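Local atomic coordinates of 3-carboxy-cis,cis-muconate cycloisomerase (Acinetobacter calcoaceticus, PDB entry 1Q5N), a protein that is a bacterial cycloisomerase of the fumarase/aspartase (lyase) superfamily, a mostly helical enzyme that assembles as a tetramer. Residues K169-D180 against I246-D257; R190-G198 against Y217-T226. All coordinates share one frame; numbering follows the deposited sequence.

Contact 1 (K169-D180 against I246-D257); sequences KLARWASAFKRD and IITGNVGKMARD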
loop_
_atom_site.group_PDB
_atom_site.type_symbol
_atom_site.label_atom_id
_atom_site.label_comp_id
_atom_site.label_asym_id
_atom_site.label_seq_id
_atom_site.Cartn_x
_atom_site.Cartn_y
_atom_site.Cartn_z
ATOM N N LYS A 169 10.283 -28.560 -7.084
ATOM C CA LYS A 169 9.383 -27.429 -6.853
ATOM C C LYS A 169 8.495 -27.741 -5.630
ATOM O O LYS A 169 8.308 -26.891 -4.745
ATOM C CB LYS A 169 8.448 -27.205 -8.053
ATOM C CG LYS A 169 9.062 -26.604 -9.290
ATOM C CD LYS A 169 7.955 -26.347 -10.290
ATOM C CE LYS A 169 8.397 -25.430 -11.427
ATOM N NZ LYS A 169 8.755 -24.039 -11.016
ATOM N N LEU A 170 7.957 -28.969 -5.580
ATOM C CA LEU A 170 7.089 -29.381 -4.477
ATOM C C LEU A 170 7.823 -29.374 -3.125
ATOM O O LEU A 170 7.238 -28.972 -2.093
ATOM C CB LEU A 170 6.482 -30.763 -4.752
ATOM C CG LEU A 170 5.429 -30.703 -5.878
ATOM C CD1 LEU A 170 5.138 -32.106 -6.457
ATOM C CD2 LEU A 170 4.181 -30.117 -5.293
ATOM N N ALA A 171 9.099 -29.778 -3.124
ATOM C CA ALA A 171 9.844 -29.773 -1.869
ATOM C C ALA A 171 10.071 -28.319 -1.412
ATOM O O ALA A 171 9.998 -28.017 -0.210
ATOM C CB ALA A 171 11.191 -30.521 -2.032
ATOM N N ARG A 172 10.356 -27.431 -2.371
ATOM C CA ARG A 172 10.562 -26.019 -2.066
ATOM C C ARG A 172 9.265 -25.434 -1.399
ATOM O O ARG A 172 9.337 -24.726 -0.389
ATOM C CB ARG A 172 10.928 -25.253 -3.354
ATOM C CG ARG A 172 12.393 -25.395 -3.763
ATOM C CD ARG A 172 12.592 -25.050 -5.259
ATOM N NE ARG A 172 12.000 -23.748 -5.617
ATOM C CZ ARG A 172 11.688 -23.386 -6.858
ATOM N NH1 ARG A 172 11.925 -24.218 -7.859
ATOM N NH2 ARG A 172 11.101 -22.210 -7.096
ATOM N N TRP A 173 8.096 -25.780 -1.938
ATOM C CA TRP A 173 6.843 -25.301 -1.382
ATOM C C TRP A 173 6.562 -25.883 0.015
ATOM O O TRP A 173 6.051 -25.179 0.932
ATOM C CB TRP A 173 5.673 -25.611 -2.339
ATOM C CG TRP A 173 5.860 -25.014 -3.682
ATOM C CD1 TRP A 173 6.685 -23.970 -4.006
ATOM C CD2 TRP A 173 5.159 -25.352 -4.884
ATOM N NE1 TRP A 173 6.528 -23.641 -5.319
ATOM C CE2 TRP A 173 5.602 -24.474 -5.883
ATOM C CE3 TRP A 173 4.190 -26.316 -5.202
ATOM C CZ2 TRP A 173 5.128 -24.520 -7.197
ATOM C CZ3 TRP A 173 3.699 -26.365 -6.524
ATOM C CH2 TRP A 173 4.172 -25.466 -7.500
ATOM N N ALA A 174 6.896 -27.162 0.172
ATOM C CA ALA A 174 6.692 -27.858 1.429
ATOM C C ALA A 174 7.504 -27.174 2.516
ATOM O O ALA A 174 6.996 -26.834 3.575
ATOM C CB ALA A 174 7.109 -29.346 1.302
ATOM N N SER A 175 8.780 -26.979 2.257
ATOM C CA SER A 175 9.638 -26.352 3.250
ATOM C C SER A 175 9.118 -24.921 3.608
ATOM O O SER A 175 9.266 -24.469 4.749
ATOM C CB SER A 175 11.077 -26.326 2.695
ATOM O OG SER A 175 12.002 -25.808 3.618
ATOM N N ALA A 176 8.508 -24.221 2.642
ATOM C CA ALA A 176 7.995 -22.887 2.920
ATOM C C ALA A 176 6.788 -23.057 3.883
ATOM O O ALA A 176 6.611 -22.288 4.839
ATOM C CB ALA A 176 7.565 -22.193 1.626
ATOM N N PHE A 177 5.958 -24.062 3.638
ATOM C CA PHE A 177 4.837 -24.275 4.538
ATOM C C PHE A 177 5.335 -24.637 5.966
ATOM O O PHE A 177 4.748 -24.195 6.970
ATOM C CB PHE A 177 3.921 -25.374 4.021
ATOM C CG PHE A 177 3.067 -24.948 2.893
ATOM C CD1 PHE A 177 2.280 -23.783 3.002
ATOM C CD2 PHE A 177 2.954 -25.730 1.759
ATOM C CE1 PHE A 177 1.354 -23.407 1.995
ATOM C CE2 PHE A 177 2.023 -25.368 0.725
ATOM C CZ PHE A 177 1.219 -24.198 0.858
ATOM N N LYS A 178 6.418 -25.407 6.051
ATOM C CA LYS A 178 6.928 -25.764 7.352
ATOM C C LYS A 178 7.399 -24.508 8.087
ATOM O O LYS A 178 7.144 -24.371 9.270
ATOM C CB LYS A 178 8.024 -26.846 7.206
ATOM C CG LYS A 178 9.356 -26.533 7.763
ATOM C CD LYS A 178 9.529 -26.898 9.214
ATOM C CE LYS A 178 10.918 -26.380 9.622
ATOM N NZ LYS A 178 11.177 -26.490 11.106
ATOM N N ARG A 179 8.054 -23.572 7.405
ATOM C CA ARG A 179 8.469 -22.341 8.102
ATOM C C ARG A 179 7.217 -21.527 8.572
ATOM O O ARG A 179 7.259 -20.818 9.589
ATOM C CB ARG A 179 9.388 -21.494 7.208
ATOM C CG ARG A 179 10.731 -22.098 6.993
ATOM C CD ARG A 179 11.654 -21.112 6.280
ATOM N NE ARG A 179 11.237 -20.798 4.893
ATOM C CZ ARG A 179 11.394 -21.609 3.838
ATOM N NH1 ARG A 179 11.949 -22.806 3.979
ATOM N NH2 ARG A 179 11.048 -21.214 2.624
ATOM N N ASP A 180 6.105 -21.650 7.851
ATOM C CA ASP A 180 4.888 -20.986 8.258
ATOM C C ASP A 180 4.329 -21.624 9.540
ATOM O O ASP A 180 3.808 -20.923 10.419
ATOM C CB ASP A 180 3.823 -21.071 7.175
ATOM C CG ASP A 180 4.154 -20.213 5.969
ATOM O OD1 ASP A 180 4.852 -19.180 6.138
ATOM O OD2 ASP A 180 3.699 -20.564 4.854
ATOM N N ILE A 246 2.471 -13.529 4.916
ATOM C CA ILE A 246 3.508 -14.365 4.354
ATOM C C ILE A 246 2.910 -15.651 3.783
ATOM O O ILE A 246 3.308 -16.116 2.711
ATOM C CB ILE A 246 4.565 -14.714 5.407
ATOM C CG1 ILE A 246 5.415 -13.472 5.720
ATOM C CG2 ILE A 246 5.441 -15.869 4.924
ATOM C CD1 ILE A 246 6.236 -13.671 6.995
ATOM N N ILE A 247 1.917 -16.207 4.473
ATOM C CA ILE A 247 1.300 -17.426 3.984
ATOM C C ILE A 247 0.617 -17.139 2.653
ATOM O O ILE A 247 0.703 -17.941 1.721
ATOM C CB ILE A 247 0.247 -17.993 5.010
ATOM C CG1 ILE A 247 0.997 -18.489 6.256
ATOM C CG2 ILE A 247 -0.652 -19.068 4.329
ATOM C CD1 ILE A 247 0.091 -18.677 7.503
ATOM N N THR A 248 -0.063 -16.003 2.555
ATOM C CA THR A 248 -0.740 -15.714 1.301
ATOM C C THR A 248 0.295 -15.514 0.209
ATOM O O THR A 248 0.077 -15.965 -0.917
ATOM C CB THR A 248 -1.629 -14.481 1.411
ATOM O OG1 THR A 248 -2.710 -14.808 2.274
ATOM C CG2 THR A 248 -2.191 -14.056 0.029
ATOM N N GLY A 249 1.422 -14.866 0.534
ATOM C CA GLY A 249 2.460 -14.708 -0.475
ATOM C C GLY A 249 3.005 -16.084 -0.945
ATOM O O GLY A 249 3.287 -16.249 -2.131
ATOM N N ASN A 250 3.164 -17.065 -0.039
ATOM C CA ASN A 250 3.668 -18.393 -0.452
ATOM C C ASN A 250 2.713 -19.080 -1.445
ATOM O O ASN A 250 3.172 -19.666 -2.435
ATOM C CB ASN A 250 3.848 -19.378 0.743
ATOM C CG ASN A 250 4.990 -18.993 1.673
ATOM O OD1 ASN A 250 6.092 -18.632 1.223
ATOM N ND2 ASN A 250 4.751 -19.094 2.975
ATOM N N VAL A 251 1.400 -19.034 -1.208
ATOM C CA VAL A 251 0.524 -19.752 -2.142
ATOM C C VAL A 251 0.306 -18.924 -3.417
ATOM O O VAL A 251 -0.031 -19.468 -4.488
ATOM C CB VAL A 251 -0.829 -20.208 -1.471
ATOM C CG1 VAL A 251 -0.505 -21.150 -0.286
ATOM C CG2 VAL A 251 -1.654 -19.013 -0.986
ATOM N N GLY A 252 0.519 -17.607 -3.291
ATOM C CA GLY A 252 0.429 -16.712 -4.446
ATOM C C GLY A 252 1.546 -17.156 -5.406
ATOM O O GLY A 252 1.332 -17.296 -6.598
ATOM N N LYS A 253 2.744 -17.394 -4.871
ATOM C CA LYS A 253 3.863 -17.816 -5.711
ATOM C C LYS A 253 3.564 -19.168 -6.390
ATOM O O LYS A 253 3.896 -19.364 -7.568
ATOM C CB LYS A 253 5.164 -17.885 -4.861
ATOM C CG LYS A 253 6.427 -18.274 -5.668
ATOM C CD LYS A 253 6.630 -19.807 -5.781
ATOM C CE LYS A 253 7.981 -20.146 -6.429
ATOM N NZ LYS A 253 8.133 -19.611 -7.827
ATOM N N MET A 254 2.922 -20.085 -5.644
ATOM C CA MET A 254 2.565 -21.396 -6.183
ATOM C C MET A 254 1.508 -21.242 -7.306
ATOM O O MET A 254 1.625 -21.865 -8.355
ATOM C CB MET A 254 2.037 -22.265 -5.047
ATOM C CG MET A 254 3.110 -22.511 -3.965
ATOM S SD MET A 254 2.329 -23.273 -2.550
ATOM C CE MET A 254 1.751 -24.863 -3.250
ATOM N N ALA A 255 0.507 -20.386 -7.090
ATOM C CA ALA A 255 -0.549 -20.184 -8.085
ATOM C C ALA A 255 0.043 -19.540 -9.360
ATOM O O ALA A 255 -0.409 -19.830 -10.486
ATOM C CB ALA A 255 -1.694 -19.258 -7.510
ATOM N N ARG A 256 1.010 -18.635 -9.192
ATOM C CA ARG A 256 1.636 -18.056 -10.392
ATOM C C ARG A 256 2.272 -19.218 -11.182
ATOM O O ARG A 256 2.083 -19.317 -12.382
ATOM C CB ARG A 256 2.712 -17.020 -10.012
ATOM C CG ARG A 256 3.665 -16.517 -11.154
ATOM C CD ARG A 256 2.948 -15.886 -12.361
ATOM N NE ARG A 256 1.927 -14.904 -12.014
ATOM C CZ ARG A 256 2.167 -13.684 -11.528
ATOM N NH1 ARG A 256 3.431 -13.265 -11.306
ATOM N NH2 ARG A 256 1.148 -12.855 -11.325
ATOM N N ASP A 257 3.006 -20.089 -10.497
ATOM C CA ASP A 257 3.671 -21.214 -11.151
ATOM C C ASP A 257 2.730 -22.247 -11.828
ATOM O O ASP A 257 2.924 -22.570 -13.016
ATOM C CB ASP A 257 4.618 -21.962 -10.173
ATOM C CG ASP A 257 5.841 -21.151 -9.821
ATOM O OD1 ASP A 257 6.099 -20.095 -10.461
ATOM O OD2 ASP A 257 6.572 -21.546 -8.909
HETATM O O HOH W 1 7.201 -19.610 4.308
#
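Asp180 and Asn250 make the one direct hydrogen bond between the two helices. Asn250 ND2 lies 2.6 Å from Asp180 OD2, but the N-H points poorly at the oxygen and the bond is weak. A water bridges the same groups: it accepts from Asn250 ND2 and donates to Asp180 OD1 and Ala176 O. Arg183, further along the same helix, pairs with Asp180 OD1, which is consistent with a charged carboxylate in this buried setting. At the other end Lys253 NZ grips Asp257 OD2 at 2.7 Å, one turn away on its own helix, on the syn side of the carboxylate. Lys169 NZ joins this network by a long salt bridge to the same oxygen (3.9 Å). Its stronger partner is Glu318 of the second subunit, which also binds Arg172.

The helices run antiparallel at 172°, their axes 10.4 Å apart. They belong to the long central helical bundle characteristic of the superfamily.

Met254 fills the middle of the interface. Its CG makes a CH-pi contact over the five-membered ring of Trp173, 3.6 Å from the centroid and 7° off the normal. Met254 SD also lies over this ring, a Met-aromatic contact. A bend at chi3 (63°) sets CE beside the rim of the indole on the same side, 3.4 Å from Trp173 CE3. Lys169 O lies against the opposite indole face. Trp173 NE1 is buried without a polar partner. Met254 SD approaches Phe177 CZ obliquely at 3.7 Å, a second Met-aromatic contact. Val251 CG1 meets the edge of the Phe177 ring at CZ (3.7 Å).

Contact 2 (R190-G198 against Y217-T226); sequences RVLVAQLGG and YAKQLKLGQT
Val193 and Gly224 form a single beta bridge with CA atoms 4.1 Å apart. Each segment runs off the end of a helix: Leu192 centres an inverse gamma turn after helix 166-191, and a Schellman motif at Lys222 ends helix 210-221. The bridge has the parallel hydrogen-bonding pattern. Gly224 N donates to Leu192 O (2.9 Å, 168°), in the carbonyl plane and on a lone pair. Gly224 O accepts from Ala194 N (2.9 Å), with the donor tilted from the carbonyl plane.

Ala194 CB packs against Tyr217 CD2, Ala218 CB and Leu223 CB. Leu223 CB packs on Ala194 N, and its CD2 on Leu192 O. Tyr217 CD2 meets Leu196 CB at 3.7 Å, while Gln195 O lies at the ring edge beside CE2. The Tyr217 hydroxyl bonds to Thr116 on helix 110-146, and Leu221 CD1 lies over one ring face, toward the rim.

Packing is tight where Thr226 CG2 presses on Val193 CG2 (3.4 Å). Thr226 OG1 sits between the backbone N and the carbonyl carbon (chi1 61°) and bonds to Cys228 O; this rotamer turns CG2 toward Val193. A water accepts from Thr226 N at 2.9 Å and donates to Ala194 O at 3.0 Å.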
loop_
_atom_site.group_PDB
_atom_site.type_symbol
_atom_site.label_atom_id
_atom_site.label_comp_id
_atom_site.label_asym_id
_atom_site.label_seq_id
_atom_site.Cartn_x
_atom_site.Cartn_y
_atom_site.Cartn_z
ATOM N N ARG A 190 2.715 -14.799 22.744
ATOM C CA ARG A 190 2.836 -13.357 22.776
ATOM C C ARG A 190 1.591 -12.598 22.304
ATOM O O ARG A 190 1.271 -11.486 22.760
ATOM C CB ARG A 190 4.026 -12.953 21.893
ATOM C CG ARG A 190 4.153 -11.462 21.674
ATOM C CD ARG A 190 5.506 -11.049 21.112
ATOM N NE ARG A 190 5.735 -11.697 19.823
ATOM C CZ ARG A 190 6.654 -12.634 19.620
ATOM N NH1 ARG A 190 7.444 -13.022 20.626
ATOM N NH2 ARG A 190 6.750 -13.210 18.442
ATOM N N VAL A 191 0.845 -13.245 21.441
ATOM C CA VAL A 191 -0.270 -12.612 20.804
ATOM C C VAL A 191 -1.703 -12.906 21.328
ATOM O O VAL A 191 -2.594 -12.030 21.320
ATOM C CB VAL A 191 -0.066 -12.986 19.305
ATOM C CG1 VAL A 191 -1.303 -13.440 18.694
ATOM C CG2 VAL A 191 0.643 -11.885 18.593
ATOM N N LEU A 192 -1.930 -14.131 21.780
ATOM C CA LEU A 192 -3.254 -14.528 22.250
ATOM C C LEU A 192 -3.361 -14.209 23.728
ATOM O O LEU A 192 -3.212 -15.087 24.576
ATOM C CB LEU A 192 -3.452 -16.023 21.995
ATOM C CG LEU A 192 -3.343 -16.396 20.510
ATOM C CD1 LEU A 192 -3.578 -17.893 20.336
ATOM C CD2 LEU A 192 -4.363 -15.577 19.696
ATOM N N VAL A 193 -3.588 -12.932 24.025
ATOM C CA VAL A 193 -3.682 -12.455 25.390
ATOM C C VAL A 193 -4.974 -11.689 25.537
ATOM O O VAL A 193 -5.510 -11.202 24.555
ATOM C CB VAL A 193 -2.503 -11.532 25.723
ATOM C CG1 VAL A 193 -1.225 -12.311 25.672
ATOM C CG2 VAL A 193 -2.446 -10.365 24.709
ATOM N N ALA A 194 -5.462 -11.572 26.772
ATOM C CA ALA A 194 -6.712 -10.867 27.067
ATOM C C ALA A 194 -6.521 -9.344 27.101
ATOM O O ALA A 194 -5.403 -8.857 27.216
ATOM C CB ALA A 194 -7.259 -11.335 28.428
ATOM N N GLN A 195 -7.610 -8.599 26.984
ATOM C CA GLN A 195 -7.510 -7.140 27.105
ATOM C C GLN A 195 -8.484 -6.695 28.207
ATOM O O GLN A 195 -9.706 -6.874 28.069
ATOM C CB GLN A 195 -7.930 -6.404 25.805
ATOM C CG GLN A 195 -7.775 -4.885 25.888
ATOM C CD GLN A 195 -6.324 -4.399 25.634
ATOM O OE1 GLN A 195 -5.490 -4.354 26.540
ATOM N NE2 GLN A 195 -6.031 -4.033 24.382
ATOM N N LEU A 196 -7.971 -6.154 29.299
ATOM C CA LEU A 196 -8.878 -5.626 30.339
ATOM C C LEU A 196 -8.123 -4.515 31.088
ATOM O O LEU A 196 -7.243 -4.773 31.923
ATOM C CB LEU A 196 -9.329 -6.722 31.311
ATOM C CG LEU A 196 -10.297 -6.202 32.399
ATOM C CD1 LEU A 196 -11.620 -5.806 31.768
ATOM C CD2 LEU A 196 -10.553 -7.287 33.458
ATOM N N GLY A 197 -8.468 -3.276 30.778
ATOM C CA GLY A 197 -7.777 -2.156 31.388
ATOM C C GLY A 197 -8.695 -0.987 31.715
ATOM O O GLY A 197 -8.255 -0.034 32.319
ATOM N N GLY A 198 -9.967 -1.045 31.345
ATOM C CA GLY A 198 -10.823 0.083 31.659
ATOM C C GLY A 198 -10.531 1.325 30.823
ATOM O O GLY A 198 -9.586 1.345 30.003
ATOM N N TYR A 217 -9.525 -13.154 34.823
ATOM C CA TYR A 217 -10.266 -12.976 33.575
ATOM C C TYR A 217 -9.497 -13.724 32.462
ATOM O O TYR A 217 -10.073 -14.452 31.679
ATOM C CB TYR A 217 -10.381 -11.476 33.292
ATOM C CG TYR A 217 -10.990 -11.071 31.953
ATOM C CD1 TYR A 217 -12.312 -11.366 31.639
ATOM C CD2 TYR A 217 -10.250 -10.297 31.048
ATOM C CE1 TYR A 217 -12.889 -10.887 30.459
ATOM C CE2 TYR A 217 -10.809 -9.821 29.875
ATOM C CZ TYR A 217 -12.125 -10.110 29.586
ATOM O OH TYR A 217 -12.676 -9.584 28.444
ATOM N N ALA A 218 -8.185 -13.560 32.427
ATOM C CA ALA A 218 -7.365 -14.225 31.433
ATOM C C ALA A 218 -7.597 -15.727 31.566
ATOM O O ALA A 218 -7.902 -16.420 30.593
ATOM C CB ALA A 218 -5.888 -13.885 31.664
ATOM N N LYS A 219 -7.476 -16.219 32.791
ATOM C CA LYS A 219 -7.641 -17.651 33.069
ATOM C C LYS A 219 -8.980 -18.200 32.624
ATOM O O LYS A 219 -9.036 -19.247 32.004
ATOM C CB LYS A 219 -7.438 -17.882 34.544
ATOM C CG LYS A 219 -7.219 -19.301 34.938
ATOM C CD LYS A 219 -6.538 -19.313 36.306
ATOM C CE LYS A 219 -5.166 -18.591 36.217
ATOM N NZ LYS A 219 -4.533 -18.383 37.567
ATOM N N GLN A 220 -10.063 -17.492 32.910
ATOM C CA GLN A 220 -11.394 -17.939 32.491
ATOM C C GLN A 220 -11.504 -18.148 30.987
ATOM O O GLN A 220 -12.290 -18.958 30.523
ATOM C CB GLN A 220 -12.478 -16.907 32.839
ATOM C CG GLN A 220 -12.926 -16.825 34.275
ATOM C CD GLN A 220 -13.318 -18.170 34.843
ATOM O OE1 GLN A 220 -12.758 -18.600 35.856
ATOM N NE2 GLN A 220 -14.258 -18.854 34.188
ATOM N N LEU A 221 -10.763 -17.353 30.224
ATOM C CA LEU A 221 -10.840 -17.421 28.779
ATOM C C LEU A 221 -9.697 -18.228 28.215
ATOM O O LEU A 221 -9.629 -18.463 27.026
ATOM C CB LEU A 221 -10.803 -15.998 28.202
ATOM C CG LEU A 221 -11.973 -15.082 28.505
ATOM C CD1 LEU A 221 -11.577 -13.667 28.172
ATOM C CD2 LEU A 221 -13.205 -15.518 27.705
ATOM N N LYS A 222 -8.789 -18.621 29.094
ATOM C CA LYS A 222 -7.619 -19.387 28.699
ATOM C C LYS A 222 -6.738 -18.595 27.722
ATOM O O LYS A 222 -6.253 -19.141 26.736
ATOM C CB LYS A 222 -8.044 -20.728 28.072
ATOM C CG LYS A 222 -8.699 -21.711 29.062
ATOM C CD LYS A 222 -9.470 -22.794 28.302
ATOM C CE LYS A 222 -9.995 -23.921 29.226
ATOM N NZ LYS A 222 -10.832 -24.937 28.458
ATOM N N LEU A 223 -6.542 -17.310 28.006
ATOM C CA LEU A 223 -5.703 -16.444 27.192
ATOM C C LEU A 223 -4.546 -16.056 28.065
ATOM O O LEU A 223 -4.611 -16.224 29.293
ATOM C CB LEU A 223 -6.461 -15.166 26.795
ATOM C CG LEU A 223 -7.543 -15.436 25.754
ATOM C CD1 LEU A 223 -8.390 -14.192 25.494
ATOM C CD2 LEU A 223 -6.853 -15.952 24.476
ATOM N N GLY A 224 -3.485 -15.545 27.445
ATOM C CA GLY A 224 -2.370 -15.045 28.225
ATOM C C GLY A 224 -2.752 -13.717 28.918
ATOM O O GLY A 224 -3.765 -13.069 28.638
ATOM N N GLN A 225 -1.932 -13.313 29.859
ATOM C CA GLN A 225 -2.167 -12.075 30.570
ATOM C C GLN A 225 -0.994 -11.188 30.151
ATOM O O GLN A 225 0.060 -11.707 29.863
ATOM C CB GLN A 225 -2.128 -12.358 32.074
ATOM C CG GLN A 225 -2.346 -11.154 32.949
ATOM C CD GLN A 225 -2.185 -11.469 34.460
ATOM O OE1 GLN A 225 -2.241 -10.540 35.292
ATOM N NE2 GLN A 225 -1.993 -12.770 34.816
ATOM N N THR A 226 -1.162 -9.880 30.093
ATOM C CA THR A 226 -0.043 -9.050 29.704
ATOM C C THR A 226 0.360 -8.206 30.909
ATOM O O THR A 226 -0.431 -8.001 31.798
ATOM C CB THR A 226 -0.428 -8.096 28.524
ATOM O OG1 THR A 226 -1.490 -7.228 28.936
ATOM C CG2 THR A 226 -0.906 -8.881 27.335
HETATM O O HOH W 2 -3.987 -9.100 29.869
#

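Overall arrangement
Both contacts use helix 166-191, contact 1 its N-terminal and middle part and contact 2 its C-terminal end and the loop beyond. Their centres lie 33 Å apart. Contact 1 is central, fully buried, and joins two long helices mainly by side chains, with one water that also binds a backbone oxygen. The second subunit reaches about half of its residues, and Lys169 and Arg172 pair with acids there. Contact 2, about 25 Å from the centre of the chain, is only partly buried. It joins the chain just past two helix ends by backbone hydrogen bonds, with apolar side chains and a tyrosine of helix 210-221 around them. Arg236, on helix 235-261 of contact 1, packs on Val193 and Thr226.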